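Local coordinates for protein putative alpha-ketoglutarate-dependent taurine dioxygenase (Burkholderia xenovorans, PDB 5HSX) that probably acts as an iron(II)- and 2-oxoglutarate-dependent dioxygenase of the TauD/TfdA family, with a cupin-type beta fold around its metal site, at residues R216-S221 with E245-P250; W57-F62 with F252-K257. All coordinates share one frame; numbering follows the deposited sequence.

Contact 1. Residues R216-S221 with E245-P250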
# COMPACT_ATOMS: atom_id res chain seq x y z
N ARG B 216 0.85 21.49 -9.86
CA ARG B 216 0.64 20.63 -11.02
C ARG B 216 0.48 19.18 -10.57
O ARG B 216 1.33 18.66 -9.84
CB ARG B 216 1.80 20.76 -12.00
CG ARG B 216 1.83 22.14 -12.62
CD ARG B 216 3.03 22.34 -13.50
NE ARG B 216 3.04 23.70 -14.03
CZ ARG B 216 3.90 24.11 -14.96
NH1 ARG B 216 4.80 23.27 -15.45
NH2 ARG B 216 3.84 25.37 -15.39
N ALA B 217 -0.60 18.55 -11.02
CA ALA B 217 -0.87 17.15 -10.72
C ALA B 217 -0.66 16.30 -11.96
O ALA B 217 -1.07 16.67 -13.06
CB ALA B 217 -2.31 16.96 -10.23
N LEU B 218 -0.04 15.13 -11.78
CA LEU B 218 0.13 14.17 -12.86
C LEU B 218 -1.21 13.45 -13.04
O LEU B 218 -1.53 12.50 -12.32
CB LEU B 218 1.29 13.21 -12.55
CG LEU B 218 1.75 12.20 -13.60
CD1 LEU B 218 2.07 12.91 -14.91
CD2 LEU B 218 2.98 11.44 -13.08
N TYR B 219 -2.01 13.94 -13.99
CA TYR B 219 -3.45 13.66 -14.04
C TYR B 219 -3.72 12.44 -14.91
O TYR B 219 -4.36 12.50 -15.95
CB TYR B 219 -4.17 14.90 -14.58
CG TYR B 219 -5.65 15.02 -14.25
CD1 TYR B 219 -6.08 15.13 -12.94
CD2 TYR B 219 -6.60 15.06 -15.27
CE1 TYR B 219 -7.43 15.27 -12.63
CE2 TYR B 219 -7.95 15.19 -14.97
CZ TYR B 219 -8.36 15.30 -13.66
OH TYR B 219 -9.71 15.46 -13.36
N VAL B 220 -3.23 11.28 -14.44
CA VAL B 220 -3.11 10.11 -15.31
C VAL B 220 -4.10 9.00 -14.97
O VAL B 220 -3.96 7.89 -15.49
CB VAL B 220 -1.67 9.56 -15.33
CG1 VAL B 220 -0.72 10.55 -16.01
CG2 VAL B 220 -1.18 9.23 -13.91
N SER B 221 -5.11 9.28 -14.12
CA SER B 221 -6.29 8.44 -13.85
C SER B 221 -6.25 7.07 -14.53
O SER B 221 -6.89 6.88 -15.58
CB SER B 221 -7.54 9.21 -14.30
OG SER B 221 -8.72 8.59 -13.80
N GLU B 245 3.20 3.31 -13.54
CA GLU B 245 4.10 2.69 -12.58
C GLU B 245 4.61 3.73 -11.58
O GLU B 245 4.68 3.48 -10.37
CB GLU B 245 5.23 2.02 -13.35
CG GLU B 245 6.50 1.72 -12.61
CD GLU B 245 7.51 1.05 -13.52
OE1 GLU B 245 7.61 -0.18 -13.44
OE2 GLU B 245 8.16 1.74 -14.37
N HIS B 246 4.95 4.91 -12.09
CA HIS B 246 5.49 5.97 -11.24
C HIS B 246 4.48 6.39 -10.17
O HIS B 246 4.83 6.50 -8.98
CB HIS B 246 5.88 7.14 -12.14
CG HIS B 246 6.44 8.33 -11.41
ND1 HIS B 246 7.71 8.36 -10.89
CD2 HIS B 246 5.89 9.54 -11.13
CE1 HIS B 246 7.93 9.54 -10.32
NE2 HIS B 246 6.83 10.27 -10.45
N VAL B 247 3.22 6.63 -10.55
CA VAL B 247 2.26 7.20 -9.60
C VAL B 247 1.84 6.21 -8.53
O VAL B 247 1.24 6.62 -7.54
CB VAL B 247 0.96 7.75 -10.24
CG1 VAL B 247 1.26 8.87 -11.21
CG2 VAL B 247 0.12 6.62 -10.87
N THR B 248 2.12 4.92 -8.72
CA THR B 248 1.77 3.94 -7.72
C THR B 248 2.95 3.57 -6.83
O THR B 248 2.85 2.62 -6.05
CB THR B 248 1.18 2.67 -8.38
OG1 THR B 248 2.03 2.20 -9.44
CG2 THR B 248 -0.19 2.99 -8.97
N ARG B 249 4.06 4.32 -6.89
CA ARG B 249 5.17 4.03 -5.98
C ARG B 249 4.74 4.29 -4.54
O ARG B 249 4.02 5.25 -4.27
CB ARG B 249 6.41 4.86 -6.35
CG ARG B 249 7.06 4.32 -7.63
CD ARG B 249 8.57 4.33 -7.58
NE ARG B 249 9.11 5.69 -7.45
CZ ARG B 249 9.37 6.50 -8.47
NH1 ARG B 249 9.87 7.71 -8.22
NH2 ARG B 249 9.13 6.13 -9.74
N PRO B 250 5.14 3.41 -3.60
CA PRO B 250 4.65 3.52 -2.21
C PRO B 250 4.91 4.86 -1.55
O PRO B 250 4.14 5.26 -0.68
CB PRO B 250 5.42 2.39 -1.49
CG PRO B 250 5.78 1.43 -2.55
CD PRO B 250 5.98 2.23 -3.81
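The C-terminal end of helix 233-247 packs here against the end of strand 216-218, which pairs antiparallel with strand 200-209 in the five-stranded sheet, and against the turn that follows it. Leu-218, Val-220, His-246 and Val-247 make the contact, and all four are buried. The interface is small, 128 Å² in total, and the nearest CA atoms, those of Leu-218 and Val-247, lie 8.0 Å apart, so side chains rather than backbones meet.

At the inverse gamma turn centred on Tyr-219, the CB atoms of Leu-218 and Val-220 point toward the helix and that of Tyr-219 away, consistent with both flanking residues reaching Val-247. The closing bond of the turn, Val-220 N to Leu-218 O, is weak at 3.0 Å. Both side chains converge on a single methyl, Val-247 CG1. Leu-218 crosses the valine obliquely and brings CD2 to 3.6 Å from Val-247 CG1. That methyl lies opposite the carbonyl carbon about the Val-247 CA-CB bond (chi1 -61°), beside the backbone N.

His-246 meets the same leucine branch differently. Leu-218 CD2 lies at the edge of the imidazole, near the ring plane, 4.0 Å from His-246 CD2, and the two side chains run at about a right angle. The rotation of the ring is probably restrained by a hydrogen bond from NE2 to the carbonyl of Ala-158 in helix 155-161, which also covers part of Val-247. Further along the turn, the carbonyl of Val-220 is bonded to Trp-244 NE1 of the contacting helix, a polar tie beside the apolar cluster. Val-220 itself meets Val-247 tip to tip, its CG2 methyl 3.7 Å from Val-247 CG1.

Contact 2. Residues W57-F62 with F252-K257; sequences WRVVFF and FTVRFK
Aromatic stacking carries most of this contact. The rings of Phe-61 and Phe-256 form an offset stack, with centroids 4.0 Å apart and planes inclined by only 7°. The two side chains run antiparallel past one another, and each ring has the other's CD1 over its centre: Phe-256 CD1 stands 3.4 Å above the Phe-61 plane. Different first torsions lay the two rings face to face: Phe-61 CG sits opposite its carbonyl carbon (chi1 -55°), whereas Phe-256 CG is trans to the backbone N (chi1 -174°). Trp-152 adds an edge-to-face neighbour to Phe-61, and Trp-258 does the same for Phe-256.

The two strands belong to different sheets, 59-62 to the mixed seven-stranded sheet and 253-256 to the four-stranded antiparallel one, where it is outermost within this chain. Facing CA atoms are 9.1 Å apart at Val-59 and Val-254, and 8.7 Å apart at Phe-61 and Phe-256, distances of face-to-face sheet packing rather than strand pairing. This is the layered interior of the double-stranded beta-helix characteristic of the cupin clan.

Aliphatic packing completes the interface. Val-59 and Val-254 reach toward each other tip to tip, their CG1 methyls 4.0 Å apart, and Trp-152 and Trp-266 also lie against Val-59.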
# COMPACT_ATOMS: atom_id res chain seq x y z
N TRP B 57 -3.02 18.01 2.57
CA TRP B 57 -2.75 16.59 2.76
C TRP B 57 -3.46 15.70 1.75
O TRP B 57 -3.28 14.48 1.79
CB TRP B 57 -3.11 16.19 4.20
CG TRP B 57 -2.10 16.77 5.17
CD1 TRP B 57 -2.28 17.83 6.02
CD2 TRP B 57 -0.74 16.36 5.32
NE1 TRP B 57 -1.11 18.08 6.71
CE2 TRP B 57 -0.15 17.20 6.29
CE3 TRP B 57 0.04 15.35 4.74
CZ2 TRP B 57 1.18 17.07 6.69
CZ3 TRP B 57 1.37 15.22 5.14
CH2 TRP B 57 1.92 16.07 6.11
N ARG B 58 -4.27 16.29 0.85
CA ARG B 58 -4.89 15.62 -0.30
C ARG B 58 -6.09 14.76 0.07
O ARG B 58 -7.07 14.70 -0.69
CB ARG B 58 -3.90 14.74 -1.07
CG ARG B 58 -2.54 15.36 -1.35
CD ARG B 58 -2.65 16.74 -1.97
NE ARG B 58 -1.30 17.30 -2.10
CZ ARG B 58 -1.02 18.44 -2.73
NH1 ARG B 58 -1.98 19.14 -3.31
NH2 ARG B 58 0.23 18.86 -2.78
N VAL B 59 -6.02 14.04 1.19
CA VAL B 59 -7.15 13.29 1.73
C VAL B 59 -7.12 13.41 3.25
O VAL B 59 -6.06 13.26 3.86
CB VAL B 59 -7.16 11.81 1.29
CG1 VAL B 59 -5.83 11.08 1.67
CG2 VAL B 59 -8.36 11.08 1.91
N VAL B 60 -8.26 13.72 3.85
CA VAL B 60 -8.34 13.82 5.30
C VAL B 60 -9.39 12.83 5.79
O VAL B 60 -10.35 12.50 5.09
CB VAL B 60 -8.65 15.25 5.77
CG1 VAL B 60 -7.49 16.18 5.39
CG2 VAL B 60 -9.97 15.77 5.19
N PHE B 61 -9.19 12.34 7.02
CA PHE B 61 -10.02 11.29 7.58
C PHE B 61 -10.60 11.71 8.92
O PHE B 61 -9.93 12.38 9.71
CB PHE B 61 -9.22 9.99 7.76
CG PHE B 61 -8.56 9.49 6.51
CD1 PHE B 61 -9.29 8.82 5.54
CD2 PHE B 61 -7.20 9.69 6.30
CE1 PHE B 61 -8.67 8.35 4.38
CE2 PHE B 61 -6.57 9.23 5.15
CZ PHE B 61 -7.31 8.55 4.19
N PHE B 62 -11.84 11.30 9.17
CA PHE B 62 -12.50 11.48 10.46
C PHE B 62 -12.85 10.11 11.02
O PHE B 62 -13.07 9.15 10.27
CB PHE B 62 -13.77 12.34 10.35
CG PHE B 62 -13.57 13.67 9.66
CD1 PHE B 62 -13.35 14.83 10.41
CD2 PHE B 62 -13.61 13.77 8.28
CE1 PHE B 62 -13.17 16.06 9.77
CE2 PHE B 62 -13.43 14.99 7.64
CZ PHE B 62 -13.21 16.14 8.39
N PHE B 252 4.34 7.68 -2.58
CA PHE B 252 3.28 8.64 -2.87
C PHE B 252 1.94 8.26 -2.24
O PHE B 252 0.97 9.00 -2.41
CB PHE B 252 3.07 8.79 -4.40
CG PHE B 252 4.32 9.16 -5.15
CD1 PHE B 252 5.10 10.23 -4.74
CD2 PHE B 252 4.70 8.44 -6.28
CE1 PHE B 252 6.26 10.58 -5.43
CE2 PHE B 252 5.86 8.77 -6.97
CZ PHE B 252 6.64 9.85 -6.55
N THR B 253 1.86 7.15 -1.50
CA THR B 253 0.57 6.58 -1.13
C THR B 253 0.30 6.61 0.37
O THR B 253 1.21 6.73 1.19
CB THR B 253 0.44 5.11 -1.60
OG1 THR B 253 1.30 4.26 -0.82
CG2 THR B 253 0.77 4.99 -3.08
N VAL B 254 -0.98 6.50 0.70
CA VAL B 254 -1.42 6.25 2.07
C VAL B 254 -2.53 5.20 2.03
O VAL B 254 -3.33 5.16 1.09
CB VAL B 254 -1.90 7.55 2.77
CG1 VAL B 254 -3.18 8.11 2.09
CG2 VAL B 254 -2.12 7.31 4.26
N ARG B 255 -2.56 4.34 3.05
CA ARG B 255 -3.56 3.28 3.19
C ARG B 255 -4.41 3.56 4.42
O ARG B 255 -3.90 4.00 5.45
CB ARG B 255 -2.87 1.92 3.29
CG ARG B 255 -3.80 0.71 3.41
CD ARG B 255 -2.99 -0.56 3.21
NE ARG B 255 -3.80 -1.75 3.44
CZ ARG B 255 -3.42 -2.98 3.08
NH1 ARG B 255 -2.26 -3.15 2.46
NH2 ARG B 255 -4.21 -4.02 3.34
N PHE B 256 -5.72 3.30 4.31
CA PHE B 256 -6.69 3.62 5.35
C PHE B 256 -7.48 2.37 5.69
O PHE B 256 -8.10 1.77 4.80
CB PHE B 256 -7.64 4.73 4.88
CG PHE B 256 -8.59 5.23 5.94
CD1 PHE B 256 -8.13 5.96 7.02
CD2 PHE B 256 -9.95 5.02 5.81
CE1 PHE B 256 -9.01 6.45 7.98
CE2 PHE B 256 -10.84 5.51 6.76
CZ PHE B 256 -10.37 6.23 7.84
N LYS B 257 -7.48 1.99 6.96
CA LYS B 257 -8.31 0.88 7.42
C LYS B 257 -9.57 1.46 8.03
O LYS B 257 -9.51 2.21 9.02
CB LYS B 257 -7.56 0.00 8.43
CG LYS B 257 -8.44 -1.14 8.94
CD LYS B 257 -7.63 -2.14 9.75
CE LYS B 257 -8.46 -3.37 10.10
NZ LYS B 257 -9.65 -3.08 10.96

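The centres of contact 1 and contact 2 are 15 Å apart, and both segments of contact 1 fall between the two segments of contact 2 along the chain: 57-62, 216-221, 245-250, 252-257. Helix 233-247 runs almost directly into strand 253-256, so one short connection links both interfaces. They touch there, with Phe-252 CE2 packed 3.2 Å from His-246 O. Contact 2 joins the two sheets of the core, while contact 1 packs the end of the helix against the five-stranded sheet. The segments, rather than the contacting side chains, face the second subunit: Glu-245 pairs with its Arg-117, and Arg-255 packs on its Val-254 and bonds weakly to its Thr-253 O.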